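Local atomic coordinates of periplasmic solute binding protein (Pectobacterium atrosepticum, PDB entry 4RY1), a protein that probably binds a sugar in the periplasm and hands it to an ABC-type transporter, as solute-binding proteins of family 1 do. Residues A[96-101]-A[110-115]; A[247-252]-A[283-288]; A[277-282]-A[360-365]. All blocks are in the same frame, centred on the assembly; numbering follows the deposited sequence.

In the fold
Contact 1 comes first along the chain and closes before contact 2 opens. Contacts 2 and 3 alternate, because residues 277-282 lie between the two segments of contact 2 and residues 360-365 follow both. Contacts 1 and 2 share the mixed sheet, in which strand 107-123 pairs with both 245-249 and 284-292. Their centres are 13 Å apart, and they meet through Ile113 N and Ser288 O. Contact 3 lies in loops, its centre 15 Å from that of contact 2 and 18 Å from that of contact 1. Val364 packs against Thr283 to join contacts 2 and 3. The three contacts tie helix 96-100 and loop 360-365 to the central strands, consistent with a solute-binding fold.

Contact 1 (A[96-101]-A[110-115]); sequences PNALKT and GLPISM
Leu99 and Leu111 lie side by side and point the same way. Their branches meet at Leu99 CD2 and Leu111 CD1, 3.7 Å apart. Leu99 crosses Pro112 at about a right angle, and its CD2 reaches the ring at CD. Pro112 points CG at the backbone of helix 96-100, 3.5 Å from Ala98 O. On the far side of Ala98 from Leu99 the partner is Met115. Its chain folds at chi2 and chi3 (-58° and -68°), which brings SD to 3.9 Å from Ala98 CB. The CE methyl then continues toward Thr101 CG2. Thr101 turns its hydroxyl back to its own segment: OG1 donates to Ala98 O at 2.6 Å, in the carbonyl plane. The Thr101 and Pro112 side chains cross obliquely, with Thr101 OG1 4.1 Å from Pro112 CG. The contact seats a short helix on a strand that turns a corner at Ile113. Beyond it, Leu111 packs on Met306 and Leu310 of helix 299-310, and Thr101 O accepts from Trp66 NE1. The Thr101 hydroxyl gives Ala98 O a partner inside its own segment. Between the two segments the contact is van der Waals, so the fit rests on shape.

Contact 2 (A[247-252]-A[283-288]); sequences YLWDSA and TSKPSS
Trp249 carries CG anti to its carbonyl carbon (chi1 -67°), and this turns the indole toward residues 283-288. Lys285 starts with CG between its backbone N and carbonyl carbon (chi1 69°), then runs extended across one indole face at about a right angle. Lys285 CG sits 4.0 Å from the centroid of the Trp249 six-membered ring, 25° off the normal, a CH-pi contact. Farther along, Lys285 CE lies 3.6 Å from Trp249 CZ2, displaced toward the rim. The ring edge meets Ser284 CA, and the Thr283 methyl CG2 is 3.9 Å from Trp249 CH2. Strands 245-249 and 284-292 both pair antiparallel with strand 107-123 in the mixed sheet. The indole thus reaches across that middle strand. Arg118 of the same strand makes a cation-pi contact with Trp249. The Lys285 ammonium continues past the ring to a salt bridge with Glu369 and a hydrogen bond to Asn67. Beyond Trp249, and at the corner the other chain segment turns at Ser287, Ser251 CB and Ser287 CB touch at 3.7 Å. Ser287 OG hydrogen-bonds to Ser114 OG. A glycerol, probably from the crystallisation liquor, takes hydrogen bonds with Ser251 OG, Lys285 NZ and Ser287 O.

Contact 3 (A[277-282]-A[360-365]); sequences AKDSGL and SKVAVS
An Asx turn at Asp279 and an ST turn at Ser360 lock together here, joining two irregular loops. Ser360 OG donates to Asp279 OD2 at 2.5 Å, a short bond that uses the syn lone pair of the oxygen. The backbone N of Lys361 donates to Asp279 OD1 at 2.8 Å. That bond is nearly straight, with an angle of 173° at the hydrogen, and it also uses a syn lone pair. The carboxylate thus receives a hydroxyl and the next backbone N-H of the same loop, one on each oxygen. With CG anti to its backbone N (chi1 -168°), Asp279 extends its carboxylate to residues 360-362. OD2 has a second grip from its own loop: Gly281 N donates at 2.9 Å to Asp279 OD2 from above the carboxylate plane, closing the Asx turn. Together the three bonds probably hold the carboxylate in one orientation and should favour its charged form. Val362 CG2 packs obliquely against it, 3.6 Å from Asp279 CG. Ser360 OG also accepts from Val362 N, which forms the ST turn, and from water 1. The same water donates to Leu282 O at 2.8 Å, adding a water-mediated link between the loops. A further ST turn, Leu282 N to Ser280 OG, shapes the first loop, and Pro358 O is a partner of that hydroxyl. Helix 169-183 links both loops, since Ser177 and Gln181 bind the backbone of 280-281 and Arg176 binds the carbonyls of Val362 and Ala363. The loops themselves lead into strand 284-292 and helix 371-385.

Contact 1 (A[96-101]-A[110-115])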
ATOM      1  N   PRO A  96     -10.076   3.561 -17.029  1.00 21.29           N
ATOM      2  CA  PRO A  96     -10.454   4.930 -16.662  1.00 23.18           C
ATOM      3  C   PRO A  96     -10.488   5.188 -15.167  1.00 22.30           C
ATOM      4  O   PRO A  96     -10.106   6.275 -14.709  1.00 19.09           O
ATOM      5  CB  PRO A  96     -11.858   5.063 -17.239  1.00 23.06           C
ATOM      6  CG  PRO A  96     -11.868   4.147 -18.407  1.00 27.22           C
ATOM      7  CD  PRO A  96     -10.965   3.002 -18.066  1.00 23.57           C
ATOM      8  N   ASN A  97     -10.969   4.210 -14.410  1.00 21.70           N
ATOM      9  CA  ASN A  97     -11.006   4.345 -12.954  1.00 23.57           C
ATOM     10  C   ASN A  97      -9.603   4.551 -12.363  1.00 24.28           C
ATOM     11  O   ASN A  97      -9.440   5.299 -11.406  1.00 24.34           O
ATOM     12  CB  ASN A  97     -11.694   3.135 -12.292  1.00 34.87           C
ATOM     13  CG  ASN A  97     -13.202   3.133 -12.491  1.00 74.57           C
ATOM     14  OD1 ASN A  97     -13.778   4.104 -12.996  1.00 44.10           O
ATOM     15  ND2 ASN A  97     -13.853   2.040 -12.078  1.00 61.38           N
ATOM     16  N   ALA A  98      -8.598   3.891 -12.942  1.00 20.64           N
ATOM     17  CA  ALA A  98      -7.225   4.031 -12.478  1.00 18.92           C
ATOM     18  C   ALA A  98      -6.714   5.463 -12.715  1.00 18.69           C
ATOM     19  O   ALA A  98      -6.137   6.093 -11.820  1.00 18.65           O
ATOM     20  CB  ALA A  98      -6.326   3.013 -13.169  1.00 20.88           C
ATOM     21  N   LEU A  99      -6.963   5.990 -13.907  1.00 16.14           N
ATOM     22  CA  LEU A  99      -6.558   7.370 -14.220  1.00 18.76           C
ATOM     23  C   LEU A  99      -7.255   8.412 -13.354  1.00 16.22           C
ATOM     24  O   LEU A  99      -6.646   9.400 -12.944  1.00 19.82           O
ATOM     25  CB  LEU A  99      -6.797   7.693 -15.694  1.00 19.30           C
ATOM     26  CG  LEU A  99      -6.049   6.792 -16.669  1.00 18.47           C
ATOM     27  CD1 LEU A  99      -6.249   7.298 -18.088  1.00 21.93           C
ATOM     28  CD2 LEU A  99      -4.561   6.749 -16.316  1.00 19.59           C
ATOM     29  N   LYS A 100      -8.528   8.180 -13.058  1.00 19.17           N
ATOM     30  CA  LYS A 100      -9.288   9.109 -12.234  1.00 17.59           C
ATOM     31  C   LYS A 100      -8.614   9.310 -10.861  1.00 17.75           C
ATOM     32  O   LYS A 100      -8.604  10.439 -10.343  1.00 19.10           O
ATOM     33  CB  LYS A 100     -10.743   8.643 -12.098  1.00 22.30           C
ATOM     34  CG  LYS A 100     -11.640   9.543 -11.254  1.00 30.41           C
ATOM     35  CD  LYS A 100     -11.912  10.913 -11.868  1.00 39.35           C
ATOM     36  CE  LYS A 100     -13.260  11.448 -11.392  1.00 57.13           C
ATOM     37  NZ  LYS A 100     -13.567  12.825 -11.870  1.00 59.70           N
ATOM     38  N   THR A 101      -8.007   8.251 -10.309  1.00 18.30           N
ATOM     39  CA  THR A 101      -7.380   8.308  -8.974  1.00 19.05           C
ATOM     40  C   THR A 101      -6.268   9.357  -8.905  1.00 16.53           C
ATOM     41  O   THR A 101      -5.932   9.823  -7.834  1.00 17.53           O
ATOM     42  CB  THR A 101      -6.738   6.956  -8.501  1.00 20.67           C
ATOM     43  OG1 THR A 101      -5.587   6.642  -9.294  1.00 21.28           O
ATOM     44  CG2 THR A 101      -7.728   5.795  -8.564  1.00 22.27           C
ATOM     45  N   GLY A 110      -0.174  11.865 -12.414  1.00 12.27           N
ATOM     46  CA  GLY A 110       0.703  10.705 -12.441  1.00 11.02           C
ATOM     47  C   GLY A 110      -0.001   9.548 -13.117  1.00 11.98           C
ATOM     48  O   GLY A 110      -1.216   9.536 -13.222  1.00 13.59           O
ATOM     49  N   LEU A 111       0.784   8.588 -13.594  1.00 10.99           N
ATOM     50  CA  LEU A 111       0.246   7.437 -14.296  1.00 11.86           C
ATOM     51  C   LEU A 111       0.392   6.210 -13.360  1.00 10.57           C
ATOM     52  O   LEU A 111       1.513   5.828 -13.006  1.00 11.05           O
ATOM     53  CB  LEU A 111       1.013   7.191 -15.580  1.00 12.43           C
ATOM     54  CG  LEU A 111       0.544   6.072 -16.497  1.00 14.45           C
ATOM     55  CD1 LEU A 111      -0.955   6.152 -16.797  1.00 16.42           C
ATOM     56  CD2 LEU A 111       1.376   6.126 -17.785  1.00 16.13           C
ATOM     57  N   PRO A 112      -0.716   5.603 -12.926  1.00 11.69           N
ATOM     58  CA  PRO A 112      -0.561   4.432 -12.087  1.00 12.04           C
ATOM     59  C   PRO A 112       0.244   3.322 -12.721  1.00 11.81           C
ATOM     60  O   PRO A 112      -0.007   2.948 -13.860  1.00 13.34           O
ATOM     61  CB  PRO A 112      -2.002   3.993 -11.837  1.00 13.58           C
ATOM     62  CG  PRO A 112      -2.750   5.279 -11.885  1.00 14.27           C
ATOM     63  CD  PRO A 112      -2.118   6.020 -13.022  1.00 14.68           C
ATOM     64  N   ILE A 113       1.212   2.821 -11.971  1.00 10.54           N
ATOM     65  CA  ILE A 113       2.067   1.729 -12.458  1.00 11.96           C
ATOM     66  C   ILE A 113       1.330   0.397 -12.363  1.00 12.62           C
ATOM     67  O   ILE A 113       1.428  -0.460 -13.256  1.00 14.02           O
ATOM     68  CB  ILE A 113       3.382   1.694 -11.688  1.00 11.90           C
ATOM     69  CG1 ILE A 113       4.135   3.013 -11.906  1.00 13.16           C
ATOM     70  CG2 ILE A 113       4.245   0.516 -12.125  1.00 13.73           C
ATOM     71  CD1 ILE A 113       5.226   3.259 -10.882  1.00 14.39           C
ATOM     72  N   SER A 114       0.627   0.239 -11.254  1.00 12.27           N
ATOM     73  CA  SER A 114      -0.246  -0.892 -10.967  1.00 12.13           C
ATOM     74  C   SER A 114      -1.265  -0.420  -9.949  1.00 12.25           C
ATOM     75  O   SER A 114      -1.011   0.516  -9.171  1.00 12.34           O
ATOM     76  CB  SER A 114       0.519  -2.085 -10.431  1.00 15.11           C
ATOM     77  OG  SER A 114       1.155  -1.778  -9.239  1.00 16.73           O
ATOM     78  N   MET A 115      -2.411  -1.090  -9.925  1.00 11.55           N
ATOM     79  CA  MET A 115      -3.368  -0.970  -8.848  1.00 11.43           C
ATOM     80  C   MET A 115      -3.028  -2.049  -7.843  1.00 10.79           C
ATOM     81  O   MET A 115      -2.466  -3.094  -8.202  1.00 14.20           O
ATOM     82  CB  MET A 115      -4.814  -1.075  -9.379  1.00 13.89           C
ATOM     83  CG  MET A 115      -5.219   0.101 -10.289  1.00 13.91           C
ATOM     84  SD  MET A 115      -5.114   1.824  -9.607  1.00 11.97           S
ATOM     85  CE  MET A 115      -6.440   1.665  -8.410  1.00 21.27           C
TER

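Contact 2 (A[247-252]-A[283-288])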
ATOM      1  N   TYR A 247      -1.758  -8.339   6.686  1.00 12.71           N
ATOM      2  CA  TYR A 247      -2.748  -7.616   5.891  1.00 12.71           C
ATOM      3  C   TYR A 247      -1.990  -6.613   5.037  1.00 13.31           C
ATOM      4  O   TYR A 247      -1.782  -5.476   5.434  1.00 13.31           O
ATOM      5  CB  TYR A 247      -3.756  -6.917   6.815  1.00 14.40           C
ATOM      6  CG  TYR A 247      -4.874  -6.146   6.174  1.00 13.76           C
ATOM      7  CD1 TYR A 247      -5.821  -6.767   5.370  1.00 14.15           C
ATOM      8  CD2 TYR A 247      -5.042  -4.793   6.444  1.00 14.20           C
ATOM      9  CE1 TYR A 247      -6.885  -6.048   4.836  1.00 15.05           C
ATOM     10  CE2 TYR A 247      -6.107  -4.079   5.916  1.00 13.80           C
ATOM     11  CZ  TYR A 247      -7.031  -4.710   5.124  1.00 13.64           C
ATOM     12  OH  TYR A 247      -8.081  -3.961   4.608  1.00 17.57           O
ATOM     13  N   LEU A 248      -1.592  -7.046   3.849  1.00 13.03           N
ATOM     14  CA  LEU A 248      -0.657  -6.289   3.006  1.00 12.17           C
ATOM     15  C   LEU A 248      -1.336  -5.731   1.786  1.00 12.11           C
ATOM     16  O   LEU A 248      -2.262  -6.337   1.250  1.00 12.99           O
ATOM     17  CB  LEU A 248       0.455  -7.210   2.501  1.00 13.01           C
ATOM     18  CG  LEU A 248       1.323  -7.851   3.564  1.00 12.39           C
ATOM     19  CD1 LEU A 248       2.281  -8.850   2.921  1.00 15.47           C
ATOM     20  CD2 LEU A 248       2.064  -6.808   4.386  1.00 13.80           C
ATOM     21  N   TRP A 249      -0.806  -4.623   1.267  1.00 11.99           N
ATOM     22  CA  TRP A 249      -1.062  -4.295  -0.137  1.00 12.20           C
ATOM     23  C   TRP A 249      -0.497  -5.454  -0.972  1.00 12.11           C
ATOM     24  O   TRP A 249       0.620  -5.916  -0.703  1.00 12.19           O
ATOM     25  CB  TRP A 249      -0.374  -3.000  -0.548  1.00 12.86           C
ATOM     26  CG  TRP A 249      -0.891  -1.776   0.104  1.00 12.54           C
ATOM     27  CD1 TRP A 249      -0.214  -0.954   0.962  1.00 14.58           C
ATOM     28  CD2 TRP A 249      -2.196  -1.196  -0.067  1.00 13.14           C
ATOM     29  NE1 TRP A 249      -1.024   0.094   1.322  1.00 15.16           N
ATOM     30  CE2 TRP A 249      -2.237  -0.037   0.712  1.00 13.17           C
ATOM     31  CE3 TRP A 249      -3.334  -1.544  -0.822  1.00 13.88           C
ATOM     32  CZ2 TRP A 249      -3.378   0.774   0.784  1.00 15.08           C
ATOM     33  CZ3 TRP A 249      -4.461  -0.738  -0.753  1.00 14.89           C
ATOM     34  CH2 TRP A 249      -4.471   0.411   0.040  1.00 14.63           C
ATOM     35  N   ASP A 250      -1.194  -5.893  -2.018  1.00 12.35           N
ATOM     36  CA  ASP A 250      -0.624  -7.002  -2.809  1.00 13.33           C
ATOM     37  C   ASP A 250       0.728  -6.625  -3.446  1.00 12.70           C
ATOM     38  O   ASP A 250       1.555  -7.494  -3.709  1.00 14.18           O
ATOM     39  CB  ASP A 250      -1.616  -7.668  -3.789  1.00 14.94           C
ATOM     40  CG  ASP A 250      -2.286  -6.699  -4.733  1.00 14.02           C
ATOM     41  OD1 ASP A 250      -1.556  -6.005  -5.478  1.00 14.77           O
ATOM     42  OD2 ASP A 250      -3.544  -6.656  -4.768  1.00 15.57           O
ATOM     43  N   SER A 251       0.966  -5.319  -3.619  1.00 12.74           N
ATOM     44  CA  SER A 251       2.249  -4.803  -4.133  1.00 13.47           C
ATOM     45  C   SER A 251       3.418  -4.992  -3.148  1.00 14.41           C
ATOM     46  O   SER A 251       4.578  -4.786  -3.511  1.00 15.45           O
ATOM     47  CB  SER A 251       2.090  -3.319  -4.478  1.00 16.50           C
ATOM     48  OG  SER A 251       1.752  -2.578  -3.331  1.00 19.86           O
ATOM     49  N   ALA A 252       3.113  -5.385  -1.914  1.00 13.33           N
ATOM     50  CA  ALA A 252       4.137  -5.661  -0.895  1.00 13.45           C
ATOM     51  C   ALA A 252       4.434  -7.146  -0.714  1.00 13.75           C
ATOM     52  O   ALA A 252       5.314  -7.526   0.048  1.00 13.04           O
ATOM     53  CB  ALA A 252       3.688  -5.097   0.446  1.00 14.00           C
ATOM     54  N   THR A 283     -10.379  -2.437  -0.255  1.00 16.11           N
ATOM     55  CA  THR A 283      -9.527  -1.242  -0.119  1.00 14.72           C
ATOM     56  C   THR A 283      -8.423  -1.308  -1.161  1.00 17.11           C
ATOM     57  O   THR A 283      -7.565  -2.184  -1.118  1.00 14.13           O
ATOM     58  CB  THR A 283      -8.959  -1.173   1.301  1.00 17.67           C
ATOM     59  OG1 THR A 283     -10.066  -1.155   2.217  1.00 18.06           O
ATOM     60  CG2 THR A 283      -8.097   0.064   1.520  1.00 18.29           C
ATOM     61  N   SER A 284      -8.491  -0.386  -2.105  1.00 13.79           N
ATOM     62  CA  SER A 284      -7.594  -0.349  -3.252  1.00 13.38           C
ATOM     63  C   SER A 284      -7.093   1.048  -3.549  1.00 14.37           C
ATOM     64  O   SER A 284      -7.769   2.042  -3.271  1.00 16.38           O
ATOM     65  CB  SER A 284      -8.271  -0.891  -4.514  1.00 15.18           C
ATOM     66  OG  SER A 284      -8.880  -2.160  -4.326  1.00 17.72           O
ATOM     67  N   LYS A 285      -5.912   1.097  -4.160  1.00 13.37           N
ATOM     68  CA  LYS A 285      -5.314   2.366  -4.606  1.00 13.29           C
ATOM     69  C   LYS A 285      -4.195   2.061  -5.575  1.00 12.46           C
ATOM     70  O   LYS A 285      -3.780   0.909  -5.709  1.00 12.57           O
ATOM     71  CB  LYS A 285      -4.729   3.146  -3.437  1.00 14.38           C
ATOM     72  CG  LYS A 285      -3.491   2.522  -2.812  1.00 13.62           C
ATOM     73  CD  LYS A 285      -2.805   3.452  -1.830  1.00 14.43           C
ATOM     74  CE  LYS A 285      -1.443   2.930  -1.421  1.00 15.84           C
ATOM     75  NZ  LYS A 285      -0.676   3.928  -0.601  1.00 18.35           N
ATOM     76  N   PRO A 286      -3.691   3.084  -6.275  1.00 11.22           N
ATOM     77  CA  PRO A 286      -2.464   2.831  -7.044  1.00 10.93           C
ATOM     78  C   PRO A 286      -1.327   2.424  -6.151  1.00 12.05           C
ATOM     79  O   PRO A 286      -1.119   3.047  -5.110  1.00 13.24           O
ATOM     80  CB  PRO A 286      -2.164   4.183  -7.695  1.00 12.86           C
ATOM     81  CG  PRO A 286      -3.473   4.904  -7.715  1.00 14.80           C
ATOM     82  CD  PRO A 286      -4.135   4.469  -6.433  1.00 13.45           C
ATOM     83  N   SER A 287      -0.547   1.433  -6.557  1.00 11.76           N
ATOM     84  CA  SER A 287       0.610   1.046  -5.748  1.00 12.04           C
ATOM     85  C   SER A 287       1.679   2.138  -5.742  1.00 12.29           C
ATOM     86  O   SER A 287       2.434   2.262  -4.787  1.00 13.11           O
ATOM     87  CB  SER A 287       1.246  -0.240  -6.257  1.00 13.47           C
ATOM     88  OG  SER A 287       1.931  -0.039  -7.480  1.00 16.47           O
ATOM     89  N   SER A 288       1.722   2.877  -6.844  0.50 11.46           N
ATOM     90  CA  SER A 288       2.633   3.990  -7.094  0.50 11.57           C
ATOM     91  C   SER A 288       2.274   4.551  -8.457  0.50  9.98           C
ATOM     92  O   SER A 288       1.563   3.901  -9.238  0.50 11.00           O
ATOM     93  CB  SER A 288       4.103   3.561  -7.064  0.50 12.32           C
ATOM     94  OG  SER A 288       4.633   3.605  -5.732  0.50 11.56           O
TER

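Contact 3 (A[277-282]-A[360-365])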
ATOM      1  N   ALA A 277     -23.055  -7.376   5.490  1.00 28.29           N
ATOM      2  CA  ALA A 277     -22.349  -6.108   5.366  1.00 23.86           C
ATOM      3  C   ALA A 277     -23.003  -5.197   4.352  1.00 22.03           C
ATOM      4  O   ALA A 277     -23.528  -5.638   3.337  1.00 30.26           O
ATOM      5  CB  ALA A 277     -20.893  -6.338   4.965  1.00 23.72           C
ATOM      6  N   LYS A 278     -22.869  -3.914   4.608  1.00 26.26           N
ATOM      7  CA  LYS A 278     -23.441  -2.871   3.742  1.00 36.22           C
ATOM      8  C   LYS A 278     -22.548  -2.553   2.549  1.00 54.25           C
ATOM      9  O   LYS A 278     -22.985  -2.011   1.524  1.00 38.68           O
ATOM     10  CB  LYS A 278     -23.639  -1.592   4.537  1.00 30.67           C
ATOM     11  CG  LYS A 278     -24.516  -1.734   5.766  1.00 28.26           C
ATOM     12  CD  LYS A 278     -24.971  -0.350   6.202  1.00 32.90           C
ATOM     13  CE  LYS A 278     -25.585  -0.282   7.597  1.00 33.53           C
ATOM     14  NZ  LYS A 278     -27.076  -0.292   7.596  1.00 39.05           N
ATOM     15  N   ASP A 279     -21.284  -2.874   2.722  1.00 25.64           N
ATOM     16  CA  ASP A 279     -20.239  -2.597   1.744  1.00 21.71           C
ATOM     17  C   ASP A 279     -19.176  -3.663   1.906  1.00 23.47           C
ATOM     18  O   ASP A 279     -19.022  -4.212   2.989  1.00 22.44           O
ATOM     19  CB  ASP A 279     -19.605  -1.245   1.997  1.00 23.56           C
ATOM     20  CG  ASP A 279     -18.728  -0.796   0.848  1.00 22.56           C
ATOM     21  OD1 ASP A 279     -19.273  -0.360  -0.183  1.00 23.78           O
ATOM     22  OD2 ASP A 279     -17.489  -0.863   0.964  1.00 23.47           O
ATOM     23  N   SER A 280     -18.452  -3.955   0.832  1.00 19.95           N
ATOM     24  CA  SER A 280     -17.383  -4.953   0.902  1.00 21.20           C
ATOM     25  C   SER A 280     -16.200  -4.470   1.735  1.00 18.61           C
ATOM     26  O   SER A 280     -15.457  -5.279   2.297  1.00 21.50           O
ATOM     27  CB  SER A 280     -16.896  -5.314  -0.494  1.00 20.15           C
ATOM     28  OG  SER A 280     -16.215  -4.216  -1.073  1.00 20.48           O
ATOM     29  N   GLY A 281     -15.997  -3.163   1.783  1.00 17.79           N
ATOM     30  CA  GLY A 281     -14.820  -2.625   2.463  1.00 17.55           C
ATOM     31  C   GLY A 281     -13.522  -2.913   1.724  1.00 19.07           C
ATOM     32  O   GLY A 281     -12.454  -2.719   2.277  1.00 18.52           O
ATOM     33  N   LEU A 282     -13.621  -3.359   0.470  1.00 17.41           N
ATOM     34  CA  LEU A 282     -12.445  -3.623  -0.369  1.00 16.05           C
ATOM     35  C   LEU A 282     -11.660  -2.345  -0.538  1.00 16.24           C
ATOM     36  O   LEU A 282     -12.198  -1.312  -0.906  1.00 17.20           O
ATOM     37  CB  LEU A 282     -12.844  -4.148  -1.752  1.00 18.59           C
ATOM     38  CG  LEU A 282     -11.715  -4.501  -2.724  1.00 19.43           C
ATOM     39  CD1 LEU A 282     -10.885  -5.631  -2.155  1.00 23.57           C
ATOM     40  CD2 LEU A 282     -12.231  -4.834  -4.116  1.00 21.93           C
ATOM     41  N   SER A 360     -16.211  -1.732  -3.701  1.00 20.53           N
ATOM     42  CA  SER A 360     -16.655  -0.881  -2.589  1.00 19.92           C
ATOM     43  C   SER A 360     -17.278   0.390  -3.141  1.00 19.11           C
ATOM     44  O   SER A 360     -16.847   0.903  -4.164  1.00 21.39           O
ATOM     45  CB  SER A 360     -15.497  -0.487  -1.668  1.00 20.75           C
ATOM     46  OG  SER A 360     -15.941   0.368  -0.613  1.00 20.54           O
ATOM     47  N   LYS A 361     -18.258   0.902  -2.415  1.00 20.83           N
ATOM     48  CA  LYS A 361     -18.888   2.193  -2.705  1.00 20.86           C
ATOM     49  C   LYS A 361     -18.426   3.264  -1.742  1.00 22.55           C
ATOM     50  O   LYS A 361     -18.946   4.394  -1.742  1.00 24.89           O
ATOM     51  CB  LYS A 361     -20.395   2.066  -2.607  1.00 24.08           C
ATOM     52  CG  LYS A 361     -20.898   1.202  -3.720  1.00 24.84           C
ATOM     53  CD  LYS A 361     -22.112   0.432  -3.277  1.00 57.88           C
ATOM     54  CE  LYS A 361     -22.868  -0.130  -4.462  1.00 90.78           C
ATOM     55  NZ  LYS A 361     -22.780  -1.611  -4.532  1.00 92.02           N
ATOM     56  N   VAL A 362     -17.444   2.898  -0.926  1.00 19.31           N
ATOM     57  CA  VAL A 362     -16.960   3.787   0.118  1.00 18.91           C
ATOM     58  C   VAL A 362     -15.530   4.192  -0.274  1.00 19.00           C
ATOM     59  O   VAL A 362     -14.613   3.370  -0.261  1.00 20.58           O
ATOM     60  CB  VAL A 362     -16.978   3.106   1.500  1.00 20.96           C
ATOM     61  CG1 VAL A 362     -16.479   4.040   2.592  1.00 21.13           C
ATOM     62  CG2 VAL A 362     -18.377   2.621   1.846  1.00 23.86           C
ATOM     63  N   ALA A 363     -15.357   5.469  -0.601  1.00 20.43           N
ATOM     64  CA  ALA A 363     -14.075   5.991  -1.071  1.00 20.08           C
ATOM     65  C   ALA A 363     -12.968   5.825  -0.040  1.00 19.20           C
ATOM     66  O   ALA A 363     -13.205   5.935   1.152  1.00 21.91           O
ATOM     67  CB  ALA A 363     -14.217   7.472  -1.423  1.00 27.73           C
ATOM     68  N   VAL A 364     -11.759   5.593  -0.551  1.00 19.61           N
ATOM     69  CA  VAL A 364     -10.531   5.591   0.223  1.00 17.10           C
ATOM     70  C   VAL A 364      -9.926   6.989   0.055  1.00 16.85           C
ATOM     71  O   VAL A 364      -9.721   7.448  -1.076  1.00 19.91           O
ATOM     72  CB  VAL A 364      -9.563   4.496  -0.283  1.00 20.91           C
ATOM     73  CG1 VAL A 364      -8.240   4.533   0.470  1.00 22.53           C
ATOM     74  CG2 VAL A 364     -10.230   3.121  -0.178  1.00 36.14           C
ATOM     75  N   SER A 365      -9.675   7.660   1.174  1.00 16.88           N
ATOM     76  CA  SER A 365      -9.102   8.994   1.183  1.00 16.37           C
ATOM     77  C   SER A 365      -7.600   8.899   1.289  1.00 15.29           C
ATOM     78  O   SER A 365      -7.084   8.148   2.125  1.00 17.22           O
ATOM     79  CB  SER A 365      -9.599   9.780   2.388  1.00 17.29           C
ATOM     80  OG  SER A 365      -9.019  11.058   2.382  1.00 16.23           O
TER
HETATM   81  O   HOH W   1     -13.440   0.581   0.679  1.00 24.51           O